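Local coordinates for protein probable ss-1,3-N-acetylglucosaminyltransferase (Staphylococcus aureus subsp. aureus N315, PDB 6H21) that is a probable glycosyltransferase with a family 2 domain of the GT-A clan, modelled with manganese and uridine-diphosphate-N-acetylglucosamine, and a following TarS-type linker domain, at residues K34-I39 with K72-L77; E121-Y126 with D133-K138; A161-I164 with I168-A171; T247-Y252 with I308-R313; N263-H268 with D316-Q321. One frame throughout, in Å; residues are numbered along the deposited sequence.

From the N terminus, interaction 1 comes first. It closes the chain between helix 35-43 and the turn after helix 66-72, at one end of the molecule. Interaction 2 then closes the short connection from helix 119-129 to strand 134-142. Interaction 3 closes a tighter loop between strands 134-142 and 177-179. These three follow in series within the family 2 range. Interactions 4 and 5 lie in the helical linker range. They cross: the segments alternate along the chain, 247-252, 263-268, 308-313, 316-321. They tie helices 242-256 and 264-281 to one connection. Ile-164 of interaction 3 touches Lys-266 of interaction 5, joining the two ranges.

Interaction 1 (K34-I39 with K72-L77); sequences KLHRTI and KKYKGL
Tyr-74 meets His-36 through its hydroxyl and Ile-39 through a ring face; these three side chains carry the contact. The hydroxyl reaches the imidazole at its edge. The bond between Tyr-74 OH and His-36 ND1 is 2.8 Å long and almost straight, at 178°. Either atom could be the donor. The two rings meet rim to rim, with their planes 51° apart, so this is not a stack. Ile-39 comes over a face of the same tyrosine ring. Its CG2 lies 3.7 Å from the centroid of the Tyr-74 ring, close to the ring normal, as a CH-pi contact. This branch stands anti to the backbone N (chi1 of CG1 -69°), which aims it at the ring centre. The other branch reaches the rim, with Ile-39 CD1 3.9 Å from Tyr-74 CE2. One bond at the edge and one methyl on a face together restrict the rotation of the phenol. At the other imidazole nitrogen a water lies 3.1 Å from His-36 NE2, and exposed Lys-73 gives it a weak bond through NZ. A type I turn from Lys-72 to Lys-75 presents Tyr-74 to the helix. Farther along helix 35-43, Ser-40 and Leu-43 also touch the tyrosine. The contact thus ties helix 35-43, where Ile-39 rests on Met-26 of strand 22-28, to the turn between helix 66-72 and strand 79-82.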
# COMPACT_ATOMS: atom_id res chain seq x y z
N LYS C 34 -16.19 41.33 -28.53
CA LYS C 34 -14.89 41.07 -27.87
C LYS C 34 -13.80 40.72 -28.90
O LYS C 34 -12.61 40.93 -28.64
CB LYS C 34 -15.03 39.95 -26.84
CG LYS C 34 -15.80 40.30 -25.57
CD LYS C 34 -15.93 39.15 -24.59
N LEU C 35 -14.21 40.18 -30.06
CA LEU C 35 -13.28 39.70 -31.09
C LEU C 35 -12.46 40.85 -31.70
O LEU C 35 -11.37 40.60 -32.23
CB LEU C 35 -14.09 38.96 -32.16
CG LEU C 35 -13.28 38.33 -33.28
CD1 LEU C 35 -12.27 37.34 -32.73
CD2 LEU C 35 -14.19 37.65 -34.30
N HIS C 36 -12.96 42.10 -31.67
CA HIS C 36 -12.23 43.26 -32.23
C HIS C 36 -10.81 43.33 -31.68
O HIS C 36 -9.84 43.57 -32.43
CB HIS C 36 -12.96 44.58 -31.94
CG HIS C 36 -14.14 44.83 -32.82
ND1 HIS C 36 -14.01 45.05 -34.18
CD2 HIS C 36 -15.46 44.91 -32.54
CE1 HIS C 36 -15.20 45.25 -34.70
NE2 HIS C 36 -16.11 45.16 -33.72
N ARG C 37 -10.68 43.12 -30.37
CA ARG C 37 -9.42 43.27 -29.68
C ARG C 37 -8.37 42.28 -30.21
O ARG C 37 -7.23 42.66 -30.42
CB ARG C 37 -9.59 43.05 -28.18
CG ARG C 37 -8.35 43.40 -27.38
CD ARG C 37 -8.61 43.30 -25.89
NE ARG C 37 -8.85 41.94 -25.44
CZ ARG C 37 -8.70 41.54 -24.18
NH1 ARG C 37 -8.25 42.39 -23.27
NH2 ARG C 37 -8.99 40.30 -23.84
N THR C 38 -8.78 41.02 -30.40
CA THR C 38 -7.88 39.96 -30.87
C THR C 38 -7.48 40.24 -32.32
O THR C 38 -6.31 40.12 -32.67
CB THR C 38 -8.52 38.57 -30.72
OG1 THR C 38 -8.67 38.27 -29.33
CG2 THR C 38 -7.71 37.48 -31.39
N ILE C 39 -8.46 40.62 -33.15
CA ILE C 39 -8.18 40.88 -34.55
C ILE C 39 -7.20 42.05 -34.65
O ILE C 39 -6.25 42.00 -35.44
CB ILE C 39 -9.47 41.11 -35.36
CG1 ILE C 39 -10.28 39.82 -35.48
CG2 ILE C 39 -9.15 41.69 -36.74
CD1 ILE C 39 -11.64 40.01 -36.09
N LYS C 72 -17.11 40.89 -40.70
CA LYS C 72 -17.39 41.59 -41.98
C LYS C 72 -16.77 43.00 -42.02
O LYS C 72 -16.51 43.48 -43.10
CB LYS C 72 -18.89 41.62 -42.28
CG LYS C 72 -19.47 40.25 -42.64
N LYS C 73 -16.52 43.61 -40.85
CA LYS C 73 -15.90 44.97 -40.73
C LYS C 73 -14.43 44.98 -41.18
O LYS C 73 -13.83 46.05 -41.32
CB LYS C 73 -15.98 45.49 -39.29
CG LYS C 73 -17.38 45.61 -38.70
CD LYS C 73 -18.39 46.33 -39.59
CE LYS C 73 -19.82 46.15 -39.10
NZ LYS C 73 -20.08 46.89 -37.84
N TYR C 74 -13.85 43.80 -41.39
CA TYR C 74 -12.45 43.67 -41.79
C TYR C 74 -12.34 43.07 -43.20
O TYR C 74 -11.25 42.69 -43.62
CB TYR C 74 -11.71 42.83 -40.75
CG TYR C 74 -11.67 43.43 -39.37
CD1 TYR C 74 -10.69 44.34 -39.01
CD2 TYR C 74 -12.63 43.11 -38.42
CE1 TYR C 74 -10.65 44.92 -37.76
CE2 TYR C 74 -12.61 43.68 -37.15
CZ TYR C 74 -11.61 44.58 -36.82
OH TYR C 74 -11.56 45.13 -35.58
N LYS C 75 -13.45 43.02 -43.95
CA LYS C 75 -13.42 42.44 -45.29
C LYS C 75 -12.41 43.20 -46.15
O LYS C 75 -12.29 44.44 -46.10
CB LYS C 75 -14.81 42.43 -45.95
CG LYS C 75 -15.02 41.26 -46.92
N GLY C 76 -11.61 42.43 -46.89
CA GLY C 76 -10.54 42.99 -47.68
C GLY C 76 -9.22 43.05 -46.93
O GLY C 76 -8.20 43.32 -47.58
N LEU C 77 -9.23 42.85 -45.60
CA LEU C 77 -8.00 42.90 -44.77
C LEU C 77 -7.68 41.52 -44.19
O LEU C 77 -6.61 41.32 -43.61
CB LEU C 77 -8.16 43.90 -43.61
CG LEU C 77 -8.51 45.34 -43.98
CD1 LEU C 77 -8.46 46.22 -42.73
CD2 LEU C 77 -7.59 45.89 -45.05
O HOH W 1 -18.90 45.38 -34.99

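Interaction 2 (E121-Y126 with D133-K138); sequences EDLYNY and DLIIGK
OD2 of Asp-133, two residues ahead of the Ile-135 that packs on Leu-123, takes the backbone N-H groups of both Lys-211 and Asn-212. This grip fixes the start of strand 134-142. The contact with the helix begins at Ile-135 and is apolar. Ile-135 CG2 sits 3.9 Å from Leu-123 CG, and the two side chains lie alongside each other, running opposite ways. The same methyl lies 3.8 Å from the backbone atom Leu-123 O. It stands anti to the backbone N of Ile-135, which sends it at the helix. About the CB-CG1 bond Ile-135 is off a staggered form (chi2 93°), which suggests some strain. Leu-123 reaches farther along the strand, where Leu-123 CD2 is 4.0 Å from Gly-137 N. Gly-137 has no side chain, and the leucine lies close against its backbone. Tyr-126 adds a looser contact: at the ring edge, Tyr-126 CD2 is 4.4 Å from Ile-135 CG2. Helix and strand follow each other in the GT-A domain, and the chain turns back between them. Their axes run roughly antiparallel, at 144°, and come within 8.6 Å. The helix lies on the mixed sheet, where strand 134-142 pairs with strands 177-179 and 213-216. Met-177 touches both Leu-123 and Ile-135, and Lys-216 touches Leu-123 and Tyr-126.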
# COMPACT_ATOMS: atom_id res chain seq x y z
N GLU C 121 6.94 38.86 -36.67
CA GLU C 121 8.25 39.27 -37.25
C GLU C 121 9.39 38.55 -36.52
O GLU C 121 10.23 37.93 -37.16
CB GLU C 121 8.40 40.80 -37.20
CG GLU C 121 9.73 41.31 -37.77
CD GLU C 121 9.85 41.42 -39.29
OE1 GLU C 121 8.95 40.91 -40.03
OE2 GLU C 121 10.85 42.03 -39.75
N ASP C 122 9.41 38.62 -35.19
CA ASP C 122 10.50 38.06 -34.39
C ASP C 122 10.54 36.53 -34.48
O ASP C 122 11.62 35.97 -34.62
CB ASP C 122 10.39 38.46 -32.92
CG ASP C 122 10.84 39.88 -32.65
OD1 ASP C 122 10.99 40.66 -33.64
OD2 ASP C 122 11.03 40.19 -31.45
N LEU C 123 9.37 35.88 -34.37
CA LEU C 123 9.32 34.41 -34.42
C LEU C 123 9.71 33.92 -35.82
O LEU C 123 10.49 32.99 -35.95
CB LEU C 123 7.93 33.91 -34.02
CG LEU C 123 7.76 33.59 -32.53
CD1 LEU C 123 8.31 34.69 -31.65
CD2 LEU C 123 6.29 33.32 -32.20
N TYR C 124 9.16 34.56 -36.86
CA TYR C 124 9.48 34.20 -38.24
C TYR C 124 10.98 34.39 -38.51
O TYR C 124 11.60 33.51 -39.08
CB TYR C 124 8.69 35.00 -39.28
CG TYR C 124 9.14 34.70 -40.69
CD1 TYR C 124 8.62 33.62 -41.40
CD2 TYR C 124 10.12 35.46 -41.31
CE1 TYR C 124 9.06 33.31 -42.68
CE2 TYR C 124 10.57 35.16 -42.59
CZ TYR C 124 10.04 34.08 -43.28
OH TYR C 124 10.47 33.78 -44.55
N ASN C 125 11.53 35.55 -38.14
CA ASN C 125 12.96 35.85 -38.40
C ASN C 125 13.85 34.80 -37.71
O ASN C 125 14.79 34.28 -38.31
CB ASN C 125 13.35 37.27 -37.97
CG ASN C 125 12.83 38.35 -38.90
OD1 ASN C 125 12.55 38.11 -40.07
ND2 ASN C 125 12.69 39.56 -38.38
N TYR C 126 13.53 34.47 -36.45
CA TYR C 126 14.32 33.53 -35.66
C TYR C 126 14.23 32.12 -36.27
O TYR C 126 15.21 31.40 -36.35
CB TYR C 126 13.87 33.58 -34.20
CG TYR C 126 14.81 32.92 -33.22
CD1 TYR C 126 16.10 33.41 -33.02
CD2 TYR C 126 14.42 31.83 -32.48
CE1 TYR C 126 16.97 32.81 -32.12
CE2 TYR C 126 15.27 31.22 -31.57
CZ TYR C 126 16.55 31.72 -31.39
OH TYR C 126 17.39 31.11 -30.50
N ASP C 133 11.56 24.26 -37.85
CA ASP C 133 10.27 23.65 -38.17
C ASP C 133 9.18 24.17 -37.22
O ASP C 133 8.02 24.25 -37.60
CB ASP C 133 10.37 22.13 -38.11
CG ASP C 133 11.36 21.58 -39.11
OD1 ASP C 133 11.29 21.98 -40.28
OD2 ASP C 133 12.22 20.77 -38.69
N LEU C 134 9.57 24.53 -36.00
CA LEU C 134 8.66 24.99 -34.96
C LEU C 134 9.33 26.13 -34.18
O LEU C 134 10.46 25.97 -33.75
CB LEU C 134 8.36 23.80 -34.03
CG LEU C 134 7.44 24.07 -32.85
CD1 LEU C 134 6.04 24.44 -33.30
CD2 LEU C 134 7.38 22.86 -31.92
N ILE C 135 8.64 27.26 -34.02
CA ILE C 135 9.14 28.32 -33.15
C ILE C 135 8.10 28.60 -32.06
O ILE C 135 6.90 28.77 -32.36
CB ILE C 135 9.52 29.59 -33.94
CG1 ILE C 135 10.35 29.26 -35.19
CG2 ILE C 135 10.23 30.59 -33.03
CD1 ILE C 135 9.54 29.08 -36.45
N ILE C 136 8.56 28.57 -30.81
CA ILE C 136 7.73 28.75 -29.66
C ILE C 136 8.09 30.09 -29.03
O ILE C 136 9.22 30.29 -28.62
CB ILE C 136 7.90 27.60 -28.66
CG1 ILE C 136 7.80 26.26 -29.38
CG2 ILE C 136 6.90 27.72 -27.52
CD1 ILE C 136 8.24 25.09 -28.55
N GLY C 137 7.10 30.99 -28.99
CA GLY C 137 7.23 32.27 -28.29
C GLY C 137 6.75 32.14 -26.85
O GLY C 137 5.72 31.53 -26.60
N LYS C 138 7.47 32.77 -25.93
CA LYS C 138 7.08 32.83 -24.53
C LYS C 138 5.64 33.33 -24.39
O LYS C 138 5.26 34.30 -25.03
CB LYS C 138 8.02 33.79 -23.79
CG LYS C 138 7.73 33.97 -22.31
CD LYS C 138 8.86 34.69 -21.60
CE LYS C 138 8.46 35.10 -20.20
NZ LYS C 138 9.54 35.87 -19.54

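Interaction 3 (A161-I164 with I168-A171); sequences ADII and IFYA
Ile-163 and Phe-169 make the tight part of this contact. Ile-163 CG2 sits over the centre of the phenyl face, 3.7 Å from the Phe-169 ring centroid and 12° off the ring normal. It is a CH-pi contact, and the two side chains meet at a slant. Ile-168 packs against the backbone of the other segment, with Ile-168 CG1 3.7 Å from Asp-162 O. Its approach to Ala-161 is looser: Ile-168 CD1 is 4.3 Å from Ala-161 CB. Tyr-213 of strand 213-216 touches both isoleucines, and Ile-204 of helix 198-207 touches the phenyl ring. The backbone side is hydrated. Ile-163 O accepts the N-H of Ile-168 at 3.0 Å, in the carbonyl plane. A water also donates to Ile-163 O, at 2.8 Å, and accepts from Phe-169 N. The CB of partly exposed Asp-162 heads away from the other segment. Its OD2 takes the N-H of Asp-165 and, weakly, that of Ile-164. The loop between strands 134-142 and 177-179 is thus pinned on itself. Apolar side chains pack on one part of the turn, and the carbonyl of Ile-163, gripped by a backbone N-H and a water, has its hydrogen-bonding demand met.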
# COMPACT_ATOMS: atom_id res chain seq x y z
N ALA C 161 16.32 23.35 -29.91
CA ALA C 161 15.88 22.84 -28.62
C ALA C 161 15.73 21.32 -28.67
O ALA C 161 15.65 20.72 -29.74
CB ALA C 161 14.60 23.51 -28.20
N ASP C 162 15.70 20.73 -27.47
CA ASP C 162 15.55 19.31 -27.26
C ASP C 162 14.21 19.08 -26.56
O ASP C 162 13.87 19.81 -25.62
CB ASP C 162 16.75 18.78 -26.46
CG ASP C 162 16.82 17.27 -26.31
OD1 ASP C 162 17.13 16.60 -27.33
OD2 ASP C 162 16.58 16.76 -25.19
N ILE C 163 13.46 18.06 -26.98
CA ILE C 163 12.17 17.75 -26.36
C ILE C 163 12.36 17.57 -24.84
O ILE C 163 11.62 18.15 -24.06
CB ILE C 163 11.50 16.54 -27.05
CG1 ILE C 163 11.07 16.88 -28.48
CG2 ILE C 163 10.33 16.04 -26.23
CD1 ILE C 163 10.66 15.70 -29.31
N ILE C 164 13.38 16.82 -24.43
CA ILE C 164 13.56 16.45 -23.05
C ILE C 164 14.24 17.58 -22.26
O ILE C 164 13.70 18.02 -21.23
CB ILE C 164 14.28 15.09 -22.96
CG1 ILE C 164 13.35 13.97 -23.42
CG2 ILE C 164 14.81 14.83 -21.55
CD1 ILE C 164 14.04 12.66 -23.67
N ILE C 168 9.59 20.24 -23.59
CA ILE C 168 8.60 20.59 -24.62
C ILE C 168 7.31 19.81 -24.38
O ILE C 168 6.24 20.31 -24.72
CB ILE C 168 9.17 20.41 -26.05
CG1 ILE C 168 10.47 21.19 -26.22
CG2 ILE C 168 8.16 20.79 -27.12
CD1 ILE C 168 10.99 21.23 -27.64
N PHE C 169 7.38 18.63 -23.75
CA PHE C 169 6.16 17.86 -23.45
C PHE C 169 5.26 18.55 -22.42
O PHE C 169 4.14 18.12 -22.22
CB PHE C 169 6.49 16.45 -22.94
CG PHE C 169 6.83 15.46 -24.01
CD1 PHE C 169 6.50 15.67 -25.34
CD2 PHE C 169 7.47 14.28 -23.68
CE1 PHE C 169 6.85 14.74 -26.31
CE2 PHE C 169 7.79 13.34 -24.64
CZ PHE C 169 7.46 13.56 -25.96
N TYR C 170 5.73 19.64 -21.82
CA TYR C 170 4.93 20.41 -20.87
C TYR C 170 4.38 21.69 -21.53
O TYR C 170 3.87 22.55 -20.84
CB TYR C 170 5.77 20.70 -19.62
CG TYR C 170 6.11 19.43 -18.88
CD1 TYR C 170 7.15 18.62 -19.30
CD2 TYR C 170 5.33 19.00 -17.82
CE1 TYR C 170 7.44 17.43 -18.66
CE2 TYR C 170 5.61 17.81 -17.16
CZ TYR C 170 6.67 17.02 -17.58
OH TYR C 170 6.95 15.85 -16.95
N ALA C 171 4.52 21.82 -22.85
CA ALA C 171 4.12 23.00 -23.60
C ALA C 171 3.61 22.57 -24.98
O ALA C 171 4.17 22.92 -26.02
CB ALA C 171 5.29 23.96 -23.69
O HOH W 2 9.67 17.35 -22.22

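Interaction 4 (T247-Y252 with I308-R313); sequences TINEIY and INKVPR
The side chains of Tyr-252 and Val-311 run nearly perpendicular to each other, the valine over the phenol face. Val-311 CG2 points at the ring centre, 3.5 Å from the Tyr-252 centroid and 10° off the normal, a close CH-pi contact. Val-311 CG1 is anti to its own backbone N (chi1 -177°), and this leaves CG2 to face the ring. CG1 still reaches the rim, with Val-311 CG1 4.0 Å from Tyr-252 CD1. Ile-308 approaches obliquely, with Ile-308 CD1 3.8 Å from Tyr-252 OH. That hydroxyl bonds Thr-275 of helix 264-281, so the ring is held at its polar end too. A second pair also crosses nearly square. The extended chain of Lys-310 passes the amide of Asn-249, with Lys-310 CD 3.5 Å from Asn-249 ND2. A water joins their ends: it donates to Asn-249 OD1 at 2.9 Å and accepts weakly from Lys-310 NZ. A type I turn from Ile-308 to Val-311 brings the three side chains to helix 242-256. The chemistry is therefore split. A buried aliphatic-aromatic cluster joins the helix to the connection after helix 294-308, and a looser, water-mediated polar link lies beside exposed Lys-310.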
# COMPACT_ATOMS: atom_id res chain seq x y z
N THR C 247 -7.26 9.24 -27.64
CA THR C 247 -6.37 10.30 -28.08
C THR C 247 -4.96 10.06 -27.52
O THR C 247 -3.97 10.17 -28.26
CB THR C 247 -6.93 11.68 -27.72
OG1 THR C 247 -8.17 11.80 -28.41
CG2 THR C 247 -6.02 12.81 -28.15
N ILE C 248 -4.88 9.70 -26.24
CA ILE C 248 -3.60 9.40 -25.60
C ILE C 248 -2.92 8.23 -26.34
O ILE C 248 -1.72 8.27 -26.60
CB ILE C 248 -3.76 9.11 -24.09
CG1 ILE C 248 -4.43 10.25 -23.33
CG2 ILE C 248 -2.43 8.72 -23.47
CD1 ILE C 248 -3.72 11.57 -23.44
N ASN C 249 -3.69 7.21 -26.68
CA ASN C 249 -3.19 6.08 -27.46
C ASN C 249 -2.49 6.58 -28.74
O ASN C 249 -1.45 6.09 -29.09
CB ASN C 249 -4.29 5.06 -27.77
CG ASN C 249 -3.76 3.84 -28.48
OD1 ASN C 249 -4.16 3.54 -29.61
ND2 ASN C 249 -2.78 3.19 -27.89
N GLU C 250 -3.04 7.59 -29.41
CA GLU C 250 -2.49 8.10 -30.67
C GLU C 250 -1.18 8.85 -30.43
O GLU C 250 -0.30 8.84 -31.29
CB GLU C 250 -3.52 8.97 -31.40
CG GLU C 250 -4.76 8.20 -31.84
CD GLU C 250 -4.55 7.15 -32.92
OE1 GLU C 250 -3.72 7.39 -33.83
OE2 GLU C 250 -5.22 6.07 -32.86
N ILE C 251 -1.03 9.47 -29.25
CA ILE C 251 0.20 10.15 -28.88
C ILE C 251 1.35 9.13 -28.81
O ILE C 251 2.41 9.32 -29.43
CB ILE C 251 0.02 10.95 -27.58
CG1 ILE C 251 -0.81 12.22 -27.86
CG2 ILE C 251 1.35 11.26 -26.92
CD1 ILE C 251 -1.36 12.85 -26.61
N TYR C 252 1.12 8.03 -28.08
CA TYR C 252 2.12 6.97 -27.95
C TYR C 252 2.45 6.34 -29.31
O TYR C 252 3.62 6.11 -29.58
CB TYR C 252 1.64 5.91 -26.96
CG TYR C 252 1.71 6.35 -25.53
CD1 TYR C 252 2.94 6.59 -24.93
CD2 TYR C 252 0.57 6.53 -24.78
CE1 TYR C 252 3.03 6.95 -23.60
CE2 TYR C 252 0.63 6.92 -23.46
CZ TYR C 252 1.87 7.12 -22.87
OH TYR C 252 1.94 7.47 -21.56
N ILE C 308 -2.46 2.32 -21.37
CA ILE C 308 -1.06 2.25 -20.92
C ILE C 308 -0.48 0.87 -21.26
O ILE C 308 0.71 0.77 -21.54
CB ILE C 308 -0.90 2.63 -19.44
CG1 ILE C 308 -1.33 4.07 -19.19
CG2 ILE C 308 0.52 2.41 -18.95
CD1 ILE C 308 -0.44 5.06 -19.91
N ASN C 309 -1.32 -0.17 -21.31
CA ASN C 309 -0.84 -1.53 -21.54
C ASN C 309 -0.50 -1.76 -23.01
O ASN C 309 0.01 -2.81 -23.35
CB ASN C 309 -1.80 -2.60 -21.02
CG ASN C 309 -1.59 -2.82 -19.53
OD1 ASN C 309 -0.48 -2.67 -19.04
ND2 ASN C 309 -2.66 -3.09 -18.80
N LYS C 310 -0.76 -0.78 -23.86
CA LYS C 310 -0.28 -0.83 -25.23
C LYS C 310 1.10 -0.16 -25.33
O LYS C 310 1.71 -0.17 -26.39
CB LYS C 310 -1.30 -0.15 -26.15
CG LYS C 310 -2.61 -0.91 -26.28
CD LYS C 310 -3.63 -0.10 -27.06
CE LYS C 310 -4.99 -0.77 -27.08
NZ LYS C 310 -5.95 0.04 -27.86
N VAL C 311 1.58 0.43 -24.24
CA VAL C 311 2.86 1.10 -24.25
C VAL C 311 3.88 0.08 -23.75
O VAL C 311 3.64 -0.56 -22.74
CB VAL C 311 2.84 2.38 -23.40
CG1 VAL C 311 4.16 3.12 -23.48
CG2 VAL C 311 1.69 3.28 -23.81
N PRO C 312 5.00 -0.16 -24.46
CA PRO C 312 6.01 -1.09 -23.97
C PRO C 312 6.50 -0.74 -22.55
O PRO C 312 6.68 0.43 -22.21
CB PRO C 312 7.15 -0.98 -25.00
CG PRO C 312 6.46 -0.49 -26.27
CD PRO C 312 5.32 0.37 -25.80
N ARG C 313 6.66 -1.79 -21.75
CA ARG C 313 7.12 -1.71 -20.38
C ARG C 313 8.55 -1.16 -20.35
O ARG C 313 8.95 -0.58 -19.37
CB ARG C 313 7.01 -3.08 -19.72
CG ARG C 313 5.63 -3.36 -19.14
CD ARG C 313 5.57 -4.65 -18.35
NE ARG C 313 4.28 -4.77 -17.68
CZ ARG C 313 4.01 -4.29 -16.47
NH1 ARG C 313 4.89 -3.52 -15.84
NH2 ARG C 313 2.85 -4.55 -15.90
O HOH W 3 -4.45 0.93 -30.76

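Interaction 5 (N263-H268 with D316-Q321); sequences NQEKRH and DKYVTQ
Glu-265 swings its CG away from the backbone N (chi1 -163°) and then bends at chi2, which carries the carboxylate out to Lys-317 and Tyr-318. Lys-317 places CG between its backbone N and carbonyl carbon (chi1 63°) and bends again at chi4, which turns its amine back to the glutamate. Both donors meet one oxygen. Tyr-318 OH donates to Glu-265 OE2 at 2.7 Å, on the oxygen's anti lone pair. Lys-317 NZ lies 3.1 Å from Glu-265 OE2, a salt bridge with a weak hydrogen bond, and also bonds Asp-314 O. OE2 lies at the edge of the phenol, in the ring plane, while the carboxylate plane is turned 49° from the ring. Two donors on one oxygen would be expected to favour the charged form of the acid. Lys-317 CG lies over a face of the Tyr-318 ring, toward the rim. His-268 meets the ring through its backbone and CB: Tyr-318 CD2 is 3.7 Å from His-268 O. Its ND1 bonds Tyr-256 OH of helix 242-256. At the start of helix 264-281, Asn-263 is the N-cap, its OD1 taking the N-H of Lys-266 at 3.1 Å and, weakly, that of Glu-265. Pro-312 packs on His-268, while Val-319 packs on Thr-275 and Thr-276 of helix 264-281 and on Leu-327 of helix 324-332.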
# COMPACT_ATOMS: atom_id res chain seq x y z
N ASN C 263 15.51 5.41 -33.28
CA ASN C 263 16.13 4.48 -32.35
C ASN C 263 15.07 4.01 -31.34
O ASN C 263 14.35 4.82 -30.72
CB ASN C 263 17.35 5.09 -31.66
CG ASN C 263 17.99 4.11 -30.71
OD1 ASN C 263 17.68 4.11 -29.52
ND2 ASN C 263 18.89 3.28 -31.22
N GLN C 264 15.01 2.69 -31.14
CA GLN C 264 13.93 2.10 -30.39
C GLN C 264 14.01 2.54 -28.92
O GLN C 264 12.99 2.82 -28.28
CB GLN C 264 13.96 0.59 -30.59
CG GLN C 264 12.66 -0.09 -30.16
CD GLN C 264 11.43 0.44 -30.86
OE1 GLN C 264 11.48 1.04 -31.94
NE2 GLN C 264 10.29 0.20 -30.23
N GLU C 265 15.24 2.63 -28.39
CA GLU C 265 15.44 3.01 -27.00
C GLU C 265 15.08 4.49 -26.79
O GLU C 265 14.56 4.86 -25.74
CB GLU C 265 16.89 2.75 -26.58
CG GLU C 265 17.07 2.72 -25.08
CD GLU C 265 16.23 1.67 -24.37
OE1 GLU C 265 16.05 0.58 -24.93
OE2 GLU C 265 15.77 1.94 -23.26
N LYS C 266 15.38 5.31 -27.80
CA LYS C 266 14.99 6.73 -27.85
C LYS C 266 13.46 6.87 -27.82
O LYS C 266 12.93 7.77 -27.14
CB LYS C 266 15.59 7.40 -29.09
CG LYS C 266 15.41 8.92 -29.18
CD LYS C 266 15.91 9.70 -27.97
CE LYS C 266 15.53 11.17 -28.05
NZ LYS C 266 16.02 11.93 -26.87
N ARG C 267 12.75 6.00 -28.54
CA ARG C 267 11.26 5.99 -28.49
C ARG C 267 10.75 5.63 -27.08
O ARG C 267 9.81 6.28 -26.56
CB ARG C 267 10.73 5.04 -29.56
CG ARG C 267 10.97 5.53 -30.98
CD ARG C 267 10.79 4.43 -32.00
NE ARG C 267 10.82 4.92 -33.36
CZ ARG C 267 10.64 4.14 -34.42
NH1 ARG C 267 10.52 2.83 -34.26
NH2 ARG C 267 10.60 4.67 -35.63
N HIS C 268 11.36 4.61 -26.45
CA HIS C 268 11.05 4.22 -25.08
C HIS C 268 11.23 5.42 -24.14
O HIS C 268 10.42 5.65 -23.26
CB HIS C 268 11.92 3.06 -24.59
CG HIS C 268 11.69 1.75 -25.28
ND1 HIS C 268 10.43 1.35 -25.70
CD2 HIS C 268 12.54 0.75 -25.60
CE1 HIS C 268 10.53 0.16 -26.28
NE2 HIS C 268 11.81 -0.24 -26.21
N ASP C 316 9.02 2.30 -19.00
CA ASP C 316 8.71 2.56 -17.61
C ASP C 316 9.95 3.01 -16.82
O ASP C 316 9.82 3.81 -15.94
CB ASP C 316 8.07 1.35 -16.92
CG ASP C 316 6.66 1.06 -17.44
OD1 ASP C 316 6.17 1.89 -18.25
OD2 ASP C 316 6.05 0.03 -16.98
N LYS C 317 11.14 2.50 -17.15
CA LYS C 317 12.35 2.90 -16.45
C LYS C 317 12.66 4.38 -16.68
O LYS C 317 13.45 4.94 -15.96
CB LYS C 317 13.55 2.06 -16.90
CG LYS C 317 13.98 2.17 -18.36
CD LYS C 317 15.16 1.25 -18.65
CE LYS C 317 15.54 1.16 -20.10
NZ LYS C 317 14.58 0.31 -20.85
N TYR C 318 12.03 5.01 -17.68
CA TYR C 318 12.28 6.41 -17.96
C TYR C 318 11.28 7.31 -17.22
O TYR C 318 11.37 8.51 -17.33
CB TYR C 318 12.27 6.66 -19.47
CG TYR C 318 13.43 6.00 -20.16
CD1 TYR C 318 14.72 6.47 -19.99
CD2 TYR C 318 13.24 4.87 -20.95
CE1 TYR C 318 15.80 5.87 -20.62
CE2 TYR C 318 14.31 4.25 -21.58
CZ TYR C 318 15.59 4.75 -21.41
OH TYR C 318 16.64 4.15 -22.04
N VAL C 319 10.34 6.74 -16.47
CA VAL C 319 9.35 7.53 -15.74
C VAL C 319 9.98 7.98 -14.41
O VAL C 319 10.69 7.19 -13.79
CB VAL C 319 8.09 6.68 -15.50
CG1 VAL C 319 7.12 7.36 -14.56
CG2 VAL C 319 7.44 6.29 -16.81
N THR C 320 9.71 9.21 -13.98
CA THR C 320 10.22 9.68 -12.70
C THR C 320 9.83 8.68 -11.60
O THR C 320 8.67 8.28 -11.50
CB THR C 320 9.80 11.13 -12.44
OG1 THR C 320 10.25 11.90 -13.56
CG2 THR C 320 10.42 11.71 -11.19
N GLN C 321 10.80 8.29 -10.77
CA GLN C 321 10.65 7.05 -10.01
C GLN C 321 9.62 7.19 -8.88
O GLN C 321 9.05 6.20 -8.50
CB GLN C 321 11.99 6.50 -9.51
CG GLN C 321 12.68 5.56 -10.51
CD GLN C 321 11.78 4.59 -11.25
OE1 GLN C 321 11.39 3.55 -10.73
NE2 GLN C 321 11.43 4.92 -12.50